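Local coordinates for protein putative transcriptional regulator (Clostridium difficile, PDB 3QI7) that is of unknown function but has a periplasmic-binding-protein-like fold and is probably a lipoprotein that recognises a small ligand, perhaps a sugar, at residues 89-100 with 113-123; 10-21 with 55-66. One frame throughout, in Å; residues are numbered along the deposited sequence.

Contact 1. Residues 89-100 with 113-123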
loop_
_atom_site.group_PDB
_atom_site.type_symbol
_atom_site.label_atom_id
_atom_site.label_comp_id
_atom_site.label_asym_id
_atom_site.label_seq_id
_atom_site.Cartn_x
_atom_site.Cartn_y
_atom_site.Cartn_z
ATOM N N GLN A 89 1.420 -9.837 -22.917
ATOM C CA GLN A 89 -0.024 -9.950 -22.909
ATOM C C GLN A 89 -0.709 -9.163 -21.779
ATOM O O GLN A 89 -1.938 -9.045 -21.778
ATOM C CB GLN A 89 -0.424 -11.420 -22.845
ATOM C CG GLN A 89 0.071 -12.244 -24.018
ATOM C CD GLN A 89 -0.576 -11.827 -25.324
ATOM O OE1 GLN A 89 -1.666 -11.265 -25.319
ATOM N NE2 GLN A 89 0.096 -12.088 -26.450
ATOM N N ALA A 90 0.071 -8.606 -20.844
ATOM C CA ALA A 90 -0.490 -7.711 -19.847
ATOM C C ALA A 90 0.576 -6.727 -19.372
ATOM O O ALA A 90 1.778 -7.047 -19.361
ATOM C CB ALA A 90 -1.074 -8.515 -18.662
ATOM N N ILE A 91 0.131 -5.523 -19.024
ATOM C CA ILE A 91 1.008 -4.521 -18.411
ATOM C C ILE A 91 0.433 -4.045 -17.075
ATOM O O ILE A 91 -0.689 -3.546 -17.023
ATOM C CB ILE A 91 1.243 -3.293 -19.335
ATOM C CG1 ILE A 91 1.814 -3.729 -20.689
ATOM C CG2 ILE A 91 2.201 -2.309 -18.665
ATOM C CD1 ILE A 91 1.854 -2.607 -21.729
ATOM N N VAL A 92 1.225 -4.202 -16.010
ATOM C CA VAL A 92 0.919 -3.712 -14.689
ATOM C C VAL A 92 1.847 -2.525 -14.403
ATOM O O VAL A 92 3.060 -2.627 -14.565
ATOM C CB VAL A 92 1.146 -4.838 -13.609
ATOM C CG1 VAL A 92 0.937 -4.306 -12.186
ATOM C CG2 VAL A 92 0.237 -6.059 -13.888
ATOM N N VAL A 93 1.276 -1.407 -13.973
ATOM C CA VAL A 93 2.044 -0.229 -13.589
ATOM C C VAL A 93 1.829 0.058 -12.094
ATOM O O VAL A 93 0.696 0.150 -11.640
ATOM C CB VAL A 93 1.622 0.992 -14.441
ATOM C CG1 VAL A 93 2.369 2.239 -13.971
ATOM C CG2 VAL A 93 1.860 0.737 -15.918
ATOM N N SER A 94 2.909 0.165 -11.323
ATOM C CA SER A 94 2.822 0.467 -9.913
ATOM C C SER A 94 3.641 1.724 -9.519
ATOM O O SER A 94 4.852 1.652 -9.396
ATOM C CB SER A 94 3.288 -0.754 -9.086
ATOM O OG SER A 94 2.995 -0.596 -7.694
ATOM N N THR A 95 2.961 2.857 -9.321
ATOM C CA THR A 95 3.575 4.096 -8.800
ATOM C C THR A 95 2.490 4.984 -8.171
ATOM O O THR A 95 1.392 5.102 -8.711
ATOM C CB THR A 95 4.325 4.932 -9.929
ATOM O OG1 THR A 95 4.835 6.177 -9.394
ATOM C CG2 THR A 95 3.388 5.270 -11.103
ATOM N N ASP A 96 2.802 5.638 -7.060
ATOM C CA ASP A 96 1.889 6.627 -6.455
ATOM C C ASP A 96 1.834 7.948 -7.251
ATOM O O ASP A 96 1.008 8.811 -6.959
ATOM C CB ASP A 96 2.341 6.969 -5.020
ATOM C CG ASP A 96 2.198 5.813 -4.046
ATOM O OD1 ASP A 96 1.188 5.049 -4.114
ATOM O OD2 ASP A 96 3.101 5.706 -3.172
ATOM N N GLN A 97 2.683 8.100 -8.264
ATOM C CA GLN A 97 2.774 9.329 -9.018
ATOM C C GLN A 97 1.899 9.269 -10.288
ATOM O O GLN A 97 1.578 8.188 -10.799
ATOM C CB GLN A 97 4.231 9.613 -9.370
ATOM C CG GLN A 97 5.147 9.695 -8.138
ATOM C CD GLN A 97 6.539 10.142 -8.483
ATOM O OE1 GLN A 97 6.760 11.292 -8.899
ATOM N NE2 GLN A 97 7.500 9.231 -8.334
ATOM N N ALA A 98 1.553 10.447 -10.789
ATOM C CA ALA A 98 0.744 10.609 -11.997
ATOM C C ALA A 98 1.635 10.899 -13.181
ATOM O O ALA A 98 2.761 11.354 -13.019
ATOM C CB ALA A 98 -0.278 11.787 -11.812
ATOM N N GLY A 99 1.105 10.654 -14.383
ATOM C CA GLY A 99 1.778 11.023 -15.605
ATOM C C GLY A 99 1.841 9.950 -16.668
ATOM O O GLY A 99 2.074 10.271 -17.840
ATOM N N LEU A 100 1.654 8.680 -16.287
ATOM C CA LEU A 100 1.931 7.585 -17.218
ATOM C C LEU A 100 0.693 7.150 -18.008
ATOM O O LEU A 100 0.789 6.340 -18.946
ATOM C CB LEU A 100 2.558 6.395 -16.478
ATOM C CG LEU A 100 3.874 6.713 -15.747
ATOM C CD1 LEU A 100 4.269 5.548 -14.811
ATOM C CD2 LEU A 100 5.020 7.056 -16.738
ATOM N N GLU A 113 -5.642 -6.048 -27.206
ATOM C CA GLU A 113 -5.778 -7.262 -26.386
ATOM C C GLU A 113 -4.908 -7.284 -25.105
ATOM O O GLU A 113 -5.152 -8.091 -24.208
ATOM C CB GLU A 113 -5.523 -8.513 -27.241
ATOM C CG GLU A 113 -4.041 -8.902 -27.449
ATOM C CD GLU A 113 -3.274 -8.034 -28.454
ATOM O OE1 GLU A 113 -3.793 -7.015 -28.962
ATOM O OE2 GLU A 113 -2.112 -8.385 -28.723
ATOM N N ILE A 114 -3.897 -6.420 -25.029
ATOM C CA ILE A 114 -3.083 -6.314 -23.814
ATOM C C ILE A 114 -3.949 -5.852 -22.629
ATOM O O ILE A 114 -4.631 -4.836 -22.696
ATOM C CB ILE A 114 -1.853 -5.368 -24.005
ATOM C CG1 ILE A 114 -0.880 -5.980 -25.019
ATOM C CG2 ILE A 114 -1.131 -5.114 -22.670
ATOM C CD1 ILE A 114 0.520 -5.280 -25.124
ATOM N N ILE A 115 -3.900 -6.621 -21.541
ATOM C CA ILE A 115 -4.630 -6.312 -20.320
ATOM C C ILE A 115 -3.828 -5.292 -19.537
ATOM O O ILE A 115 -2.687 -5.563 -19.184
ATOM C CB ILE A 115 -4.773 -7.576 -19.496
ATOM C CG1 ILE A 115 -5.640 -8.574 -20.270
ATOM C CG2 ILE A 115 -5.391 -7.274 -18.133
ATOM C CD1 ILE A 115 -5.803 -9.887 -19.554
ATOM N N THR A 116 -4.399 -4.122 -19.284
ATOM C CA THR A 116 -3.706 -3.081 -18.503
ATOM C C THR A 116 -4.265 -2.924 -17.087
ATOM O O THR A 116 -5.478 -2.926 -16.881
ATOM C CB THR A 116 -3.759 -1.727 -19.250
ATOM O OG1 THR A 116 -5.112 -1.434 -19.616
ATOM C CG2 THR A 116 -2.859 -1.785 -20.511
ATOM N N ILE A 117 -3.369 -2.801 -16.106
ATOM C CA ILE A 117 -3.744 -2.789 -14.708
ATOM C C ILE A 117 -2.914 -1.727 -13.971
ATOM O O ILE A 117 -1.676 -1.732 -14.059
ATOM C CB ILE A 117 -3.486 -4.166 -14.043
ATOM C CG1 ILE A 117 -4.085 -5.304 -14.871
ATOM C CG2 ILE A 117 -3.990 -4.185 -12.576
ATOM C CD1 ILE A 117 -3.970 -6.647 -14.240
ATOM N N SER A 118 -3.592 -0.797 -13.314
ATOM C CA SER A 118 -2.952 0.137 -12.395
ATOM C C SER A 118 -2.982 -0.515 -10.991
ATOM O O SER A 118 -4.014 -1.089 -10.555
ATOM C CB SER A 118 -3.627 1.529 -12.433
ATOM O OG SER A 118 -4.996 1.503 -11.963
ATOM N N ALA A 119 -1.861 -0.430 -10.288
ATOM C CA ALA A 119 -1.718 -1.097 -9.020
ATOM C C ALA A 119 -0.617 -0.533 -8.077
ATOM O O ALA A 119 0.286 -1.237 -7.660
ATOM C CB ALA A 119 -1.531 -2.582 -9.280
ATOM N N PRO A 120 -0.714 0.764 -7.694
ATOM C CA PRO A 120 -1.662 1.775 -8.136
ATOM C C PRO A 120 -1.044 2.650 -9.209
ATOM O O PRO A 120 0.101 2.431 -9.587
ATOM C CB PRO A 120 -1.867 2.615 -6.852
ATOM C CG PRO A 120 -0.406 2.698 -6.274
ATOM C CD PRO A 120 0.196 1.297 -6.642
HETATM N N MSE A 121 -1.806 3.603 -9.740
HETATM C CA MSE A 121 -1.221 4.744 -10.463
HETATM C C MSE A 121 -1.728 6.043 -9.795
HETATM O O MSE A 121 -2.762 6.038 -9.120
HETATM C CB MSE A 121 -1.565 4.692 -11.950
HETATM C CG MSE A 121 -0.679 3.688 -12.725
HETATM SE SE MSE A 121 -1.325 3.310 -14.546
HETATM C CE MSE A 121 -1.069 5.067 -15.391
ATOM N N GLY A 122 -1.002 7.141 -9.980
ATOM C CA GLY A 122 -1.308 8.380 -9.293
ATOM C C GLY A 122 -2.257 9.282 -10.045
ATOM O O GLY A 122 -2.620 10.349 -9.546
ATOM N N ASP A 123 -2.661 8.869 -11.243
ATOM C CA ASP A 123 -3.521 9.710 -12.091
ATOM C C ASP A 123 -4.956 9.817 -11.581
ATOM O O ASP A 123 -5.407 9.031 -10.754
ATOM C CB ASP A 123 -3.518 9.192 -13.537
ATOM C CG ASP A 123 -2.106 8.876 -14.039
ATOM O OD1 ASP A 123 -1.560 7.816 -13.659
ATOM O OD2 ASP A 123 -1.533 9.687 -14.794
HETATM O O HOH W 1 -1.296 -10.696 -28.922
HETATM O O HOH W 2 1.148 7.434 -13.627
#
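Val93 meets Met121, present as selenomethionine, near the C-terminal end of the parallel pairing of 89-94 with 115-118. With helix 101-110 between them these strands form a beta-alpha-beta unit of the periplasmic-binding-protein-like fold. Met121 runs extended as far as SE and then bends at chi3 (66°): Met121 CG lies 3.6 Å from Val93 CG1, and Met121 CE turns in beside Leu100 CB. On the same sheet face Ile91 CG1 packs against Ile114 CG2, with Val107 of the helix beside both. Ala90, Val92, Ile115 and Ile117 line the other face, where Ala314 of helix 306-324 touches Val92 and Ile117 as well as Ala119 just beyond the strand.

Farther along, the pairing goes on around a cis peptide before Pro120. Ser94 holds OG opposite its own N (chi1 -169°), which brings it to Ala119 O at 2.8 Å, from above that carbonyl's plane. Thr95 N then bonds to Pro120 O. At the far end Asp123 OD2 takes Gly99 N at 2.8 Å in a nearly straight bond, although the donor stands 39° out of the carboxylate plane. Its other oxygen, OD1, accepts from a water 2.7 Å away that also bridges Gln97 O and Leu100 N.

Contact 2. Residues 10-21 with 55-66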
loop_
_atom_site.group_PDB
_atom_site.type_symbol
_atom_site.label_atom_id
_atom_site.label_comp_id
_atom_site.label_asym_id
_atom_site.label_seq_id
_atom_site.Cartn_x
_atom_site.Cartn_y
_atom_site.Cartn_z
ATOM N N ILE A 10 -3.190 -21.562 -25.184
ATOM C CA ILE A 10 -2.672 -20.194 -24.984
ATOM C C ILE A 10 -1.132 -20.170 -25.128
ATOM O O ILE A 10 -0.445 -20.982 -24.516
ATOM C CB ILE A 10 -3.080 -19.650 -23.558
ATOM C CG1 ILE A 10 -4.596 -19.423 -23.450
ATOM C CG2 ILE A 10 -2.320 -18.357 -23.179
ATOM C CD1 ILE A 10 -5.164 -18.438 -24.478
ATOM N N ASP A 11 -0.611 -19.242 -25.933
ATOM C CA ASP A 11 0.832 -19.059 -26.090
ATOM C C ASP A 11 1.503 -18.698 -24.760
ATOM O O ASP A 11 0.913 -18.034 -23.901
ATOM C CB ASP A 11 1.151 -17.927 -27.081
ATOM C CG ASP A 11 0.805 -18.269 -28.534
ATOM O OD1 ASP A 11 0.731 -19.462 -28.899
ATOM O OD2 ASP A 11 0.627 -17.320 -29.320
ATOM N N ASP A 12 2.752 -19.108 -24.609
ATOM C CA ASP A 12 3.552 -18.642 -23.488
ATOM C C ASP A 12 3.601 -17.111 -23.537
ATOM O O ASP A 12 3.607 -16.518 -24.622
ATOM C CB ASP A 12 4.944 -19.257 -23.548
ATOM C CG ASP A 12 4.925 -20.778 -23.375
ATOM O OD1 ASP A 12 3.902 -21.348 -22.897
ATOM O OD2 ASP A 12 5.952 -21.402 -23.717
ATOM N N PHE A 13 3.580 -16.462 -22.380
ATOM C CA PHE A 13 3.375 -15.019 -22.394
ATOM C C PHE A 13 4.229 -14.280 -21.388
ATOM O O PHE A 13 4.846 -14.887 -20.514
ATOM C CB PHE A 13 1.879 -14.697 -22.230
ATOM C CG PHE A 13 1.292 -15.123 -20.915
ATOM C CD1 PHE A 13 0.860 -16.434 -20.713
ATOM C CD2 PHE A 13 1.147 -14.203 -19.873
ATOM C CE1 PHE A 13 0.290 -16.830 -19.513
ATOM C CE2 PHE A 13 0.585 -14.591 -18.652
ATOM C CZ PHE A 13 0.148 -15.916 -18.478
ATOM N N LYS A 14 4.308 -12.964 -21.554
ATOM C CA LYS A 14 4.976 -12.099 -20.564
ATOM C C LYS A 14 3.960 -11.157 -19.891
ATOM O O LYS A 14 3.013 -10.660 -20.535
ATOM C CB LYS A 14 6.092 -11.277 -21.221
ATOM C CG LYS A 14 7.218 -12.091 -21.870
ATOM C CD LYS A 14 8.307 -11.150 -22.391
ATOM C CE LYS A 14 9.463 -11.900 -23.072
ATOM N NZ LYS A 14 10.034 -11.058 -24.158
ATOM N N VAL A 15 4.134 -10.973 -18.592
ATOM C CA VAL A 15 3.453 -9.928 -17.842
ATOM C C VAL A 15 4.485 -8.844 -17.553
ATOM O O VAL A 15 5.423 -9.054 -16.790
ATOM C CB VAL A 15 2.857 -10.467 -16.530
ATOM C CG1 VAL A 15 2.153 -9.338 -15.755
ATOM C CG2 VAL A 15 1.847 -11.610 -16.826
ATOM N N ALA A 16 4.339 -7.699 -18.197
ATOM C CA ALA A 16 5.273 -6.606 -17.977
ATOM C C ALA A 16 4.835 -5.852 -16.728
ATOM O O ALA A 16 3.647 -5.596 -16.571
ATOM C CB ALA A 16 5.318 -5.667 -19.203
ATOM N N VAL A 17 5.792 -5.512 -15.860
ATOM C CA VAL A 17 5.522 -4.816 -14.627
ATOM C C VAL A 17 6.434 -3.600 -14.518
ATOM O O VAL A 17 7.657 -3.734 -14.464
ATOM C CB VAL A 17 5.713 -5.734 -13.377
ATOM C CG1 VAL A 17 5.309 -4.999 -12.142
ATOM C CG2 VAL A 17 4.878 -7.025 -13.526
ATOM N N VAL A 18 5.823 -2.413 -14.471
ATOM C CA VAL A 18 6.547 -1.154 -14.433
ATOM C C VAL A 18 6.606 -0.614 -13.007
ATOM O O VAL A 18 5.561 -0.432 -12.345
ATOM C CB VAL A 18 5.846 -0.115 -15.339
ATOM C CG1 VAL A 18 6.628 1.241 -15.345
ATOM C CG2 VAL A 18 5.668 -0.688 -16.718
ATOM N N THR A 19 7.817 -0.378 -12.514
ATOM C CA THR A 19 7.998 0.233 -11.216
ATOM C C THR A 19 9.020 1.361 -11.301
ATOM O O THR A 19 9.750 1.469 -12.284
ATOM C CB THR A 19 8.520 -0.768 -10.167
ATOM O OG1 THR A 19 9.909 -0.991 -10.370
ATOM C CG2 THR A 19 7.777 -2.123 -10.239
ATOM N N GLN A 20 9.076 2.173 -10.249
ATOM C CA GLN A 20 10.214 3.062 -10.030
ATOM C C GLN A 20 11.465 2.238 -9.663
ATOM O O GLN A 20 11.359 1.041 -9.317
ATOM C CB GLN A 20 9.889 4.113 -8.961
ATOM C CG GLN A 20 8.770 5.113 -9.385
ATOM C CD GLN A 20 8.388 6.113 -8.279
ATOM O OE1 GLN A 20 7.200 6.386 -8.041
ATOM N NE2 GLN A 20 9.397 6.649 -7.593
ATOM N N PRO A 21 12.653 2.858 -9.774
ATOM C CA PRO A 21 13.872 2.111 -9.491
ATOM C C PRO A 21 14.047 1.796 -8.018
ATOM O O PRO A 21 13.383 2.401 -7.146
ATOM C CB PRO A 21 15.012 3.023 -9.994
ATOM C CG PRO A 21 14.410 4.280 -10.411
ATOM C CD PRO A 21 12.919 4.167 -10.400
ATOM N N VAL A 55 1.150 -23.856 -19.347
ATOM C CA VAL A 55 1.497 -22.662 -20.100
ATOM C C VAL A 55 2.603 -21.956 -19.300
ATOM O O VAL A 55 2.620 -22.040 -18.077
ATOM C CB VAL A 55 0.286 -21.733 -20.250
ATOM C CG1 VAL A 55 0.658 -20.517 -21.079
ATOM C CG2 VAL A 55 -0.913 -22.487 -20.878
ATOM N N LYS A 56 3.521 -21.282 -19.980
ATOM C CA LYS A 56 4.627 -20.601 -19.293
ATOM C C LYS A 56 4.405 -19.100 -19.229
ATOM O O LYS A 56 3.967 -18.471 -20.206
ATOM C CB LYS A 56 5.971 -20.908 -19.967
ATOM C CG LYS A 56 6.530 -22.316 -19.655
ATOM C CD LYS A 56 7.739 -22.656 -20.527
ATOM C CE LYS A 56 7.996 -24.171 -20.575
ATOM N NZ LYS A 56 8.360 -24.754 -19.244
ATOM N N GLN A 57 4.703 -18.527 -18.065
ATOM C CA GLN A 57 4.597 -17.090 -17.877
ATOM C C GLN A 57 5.875 -16.575 -17.227
ATOM O O GLN A 57 6.433 -17.229 -16.339
ATOM C CB GLN A 57 3.389 -16.718 -16.986
ATOM C CG GLN A 57 2.474 -17.875 -16.563
ATOM C CD GLN A 57 2.849 -18.504 -15.233
ATOM O OE1 GLN A 57 1.974 -18.894 -14.467
ATOM N NE2 GLN A 57 4.144 -18.620 -14.954
ATOM N N THR A 58 6.327 -15.410 -17.671
ATOM C CA THR A 58 7.464 -14.715 -17.044
ATOM C C THR A 58 7.094 -13.250 -16.815
ATOM O O THR A 58 6.193 -12.705 -17.451
ATOM C CB THR A 58 8.794 -14.752 -17.914
ATOM O OG1 THR A 58 8.522 -14.267 -19.225
ATOM C CG2 THR A 58 9.429 -16.153 -17.995
ATOM N N ILE A 59 7.809 -12.621 -15.910
ATOM C CA ILE A 59 7.612 -11.222 -15.636
ATOM C C ILE A 59 8.709 -10.440 -16.344
ATOM O O ILE A 59 9.887 -10.815 -16.274
ATOM C CB ILE A 59 7.646 -10.951 -14.120
ATOM C CG1 ILE A 59 6.326 -11.438 -13.497
ATOM C CG2 ILE A 59 7.849 -9.465 -13.849
ATOM C CD1 ILE A 59 6.378 -11.640 -11.990
ATOM N N LYS A 60 8.312 -9.398 -17.069
ATOM C CA LYS A 60 9.270 -8.451 -17.603
ATOM C C LYS A 60 9.251 -7.187 -16.764
ATOM O O LYS A 60 8.322 -6.356 -16.882
ATOM C CB LYS A 60 8.956 -8.102 -19.069
ATOM C CG LYS A 60 9.981 -7.165 -19.738
ATOM C CD LYS A 60 9.771 -7.131 -21.252
ATOM C CE LYS A 60 11.011 -6.622 -22.017
ATOM N NZ LYS A 60 10.941 -5.157 -22.127
ATOM N N HIS A 61 10.279 -7.033 -15.940
ATOM C CA HIS A 61 10.382 -5.866 -15.078
ATOM C C HIS A 61 10.936 -4.634 -15.814
ATOM O O HIS A 61 12.106 -4.582 -16.191
ATOM C CB HIS A 61 11.237 -6.191 -13.852
ATOM C CG HIS A 61 11.158 -5.165 -12.765
ATOM N ND1 HIS A 61 11.897 -5.257 -11.605
ATOM C CD2 HIS A 61 10.436 -4.025 -12.658
ATOM C CE1 HIS A 61 11.623 -4.227 -10.825
ATOM N NE2 HIS A 61 10.751 -3.455 -11.446
ATOM N N VAL A 62 10.090 -3.628 -15.969
ATOM C CA VAL A 62 10.442 -2.382 -16.639
ATOM C C VAL A 62 10.671 -1.302 -15.587
ATOM O O VAL A 62 9.791 -1.058 -14.734
ATOM C CB VAL A 62 9.294 -1.928 -17.558
ATOM C CG1 VAL A 62 9.633 -0.586 -18.257
ATOM C CG2 VAL A 62 8.947 -3.008 -18.584
ATOM N N VAL A 63 11.842 -0.665 -15.625
ATOM C CA VAL A 63 12.237 0.294 -14.598
ATOM C C VAL A 63 12.160 1.705 -15.148
ATOM O O VAL A 63 12.790 2.040 -16.141
ATOM C CB VAL A 63 13.633 0.000 -14.079
ATOM C CG1 VAL A 63 13.982 0.911 -12.889
ATOM C CG2 VAL A 63 13.729 -1.494 -13.724
ATOM N N LEU A 64 11.350 2.539 -14.508
ATOM C CA LEU A 64 11.226 3.929 -14.925
ATOM C C LEU A 64 12.523 4.697 -14.645
ATOM O O LEU A 64 13.244 4.380 -13.693
ATOM C CB LEU A 64 10.072 4.610 -14.176
ATOM C CG LEU A 64 8.648 4.131 -14.446
ATOM C CD1 LEU A 64 7.763 4.465 -13.230
ATOM C CD2 LEU A 64 8.057 4.724 -15.737
ATOM N N PRO A 65 12.774 5.767 -15.418
ATOM C CA PRO A 65 13.888 6.647 -15.098
ATOM C C PRO A 65 13.709 7.238 -13.707
ATOM O O PRO A 65 12.588 7.373 -13.247
ATOM C CB PRO A 65 13.832 7.738 -16.194
ATOM C CG PRO A 65 12.559 7.603 -16.867
ATOM C CD PRO A 65 11.965 6.250 -16.554
ATOM N N GLU A 66 14.801 7.563 -13.031
ATOM C CA GLU A 66 14.717 8.301 -11.776
ATOM C C GLU A 66 13.976 9.614 -12.011
ATOM O O GLU A 66 14.110 10.214 -13.079
ATOM C CB GLU A 66 16.107 8.584 -11.211
ATOM C CG GLU A 66 16.798 7.334 -10.686
ATOM C CD GLU A 66 18.073 7.648 -9.932
ATOM O OE1 GLU A 66 18.686 8.696 -10.189
ATOM O OE2 GLU A 66 18.465 6.834 -9.080
#
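Ile10 lays its carbonyl O against Val55 CG1, and two residues later Asp12 OD1 takes Lys56 N at 2.9 Å, the donor standing 60° out of the carboxylate plane. The two side chains run side by side, but Lys56 NZ stays 6.1 Å from Asp12 OD2. Phe13 has CG wedged between its backbone N and carbonyl carbon (chi1 64°), a turn that lays the ring alongside Gln57: CB of Gln57 sits over one face, 4.0 Å from the ring centroid in a CH-pi contact, while Val55 CG1 comes to the ring edge. Lys14 runs beside Thr58 and ends in a salt bridge with Asp85.

From Phe13 to Thr19 the strand pairs in parallel with 57-63, the edge pairing of the Rossmann-like sheet in this periplasmic-binding-protein-like fold. Val17 CG2 meets Ile59 CG2 at 3.9 Å on one face; on the other, Val18 CG1 presses crosswise into Leu64 CG at 3.6 Å. Thr19 OG1 accepts from His61 NE2 at 2.8 Å, in the imidazole plane, and donates to Gln20 O; Glu33 bonds ND1 at the ring's other nitrogen. Last along the segment, Pro21 rests CB on Val63 CG1, 3.7 Å away.

Contacts 1 and 2 are two parallel strand pairs of one mixed sheet, separated by the pairing of strand 13-19 with strand 88-94, as in Val18 N to Val92 O. Contact 1 is the more interior, nearer the centre of the chain and with a larger share of buried residues; contact 2 ends on the outer strand 57-63, where a lysine and a histidine mix with the valines. Helix 306-324 packs on both. Their chemistry parts at the C-terminal ends: contact 1 continues into loops held by backbone, carboxylate and water, whereas contact 2 adds to its backbone bonds a threonine-histidine bond and proline and leucine packing. There the two meet, Gln20 OE1 bonding Thr95 OG1 and Gln97 NE2, and Leu64 touching Leu100.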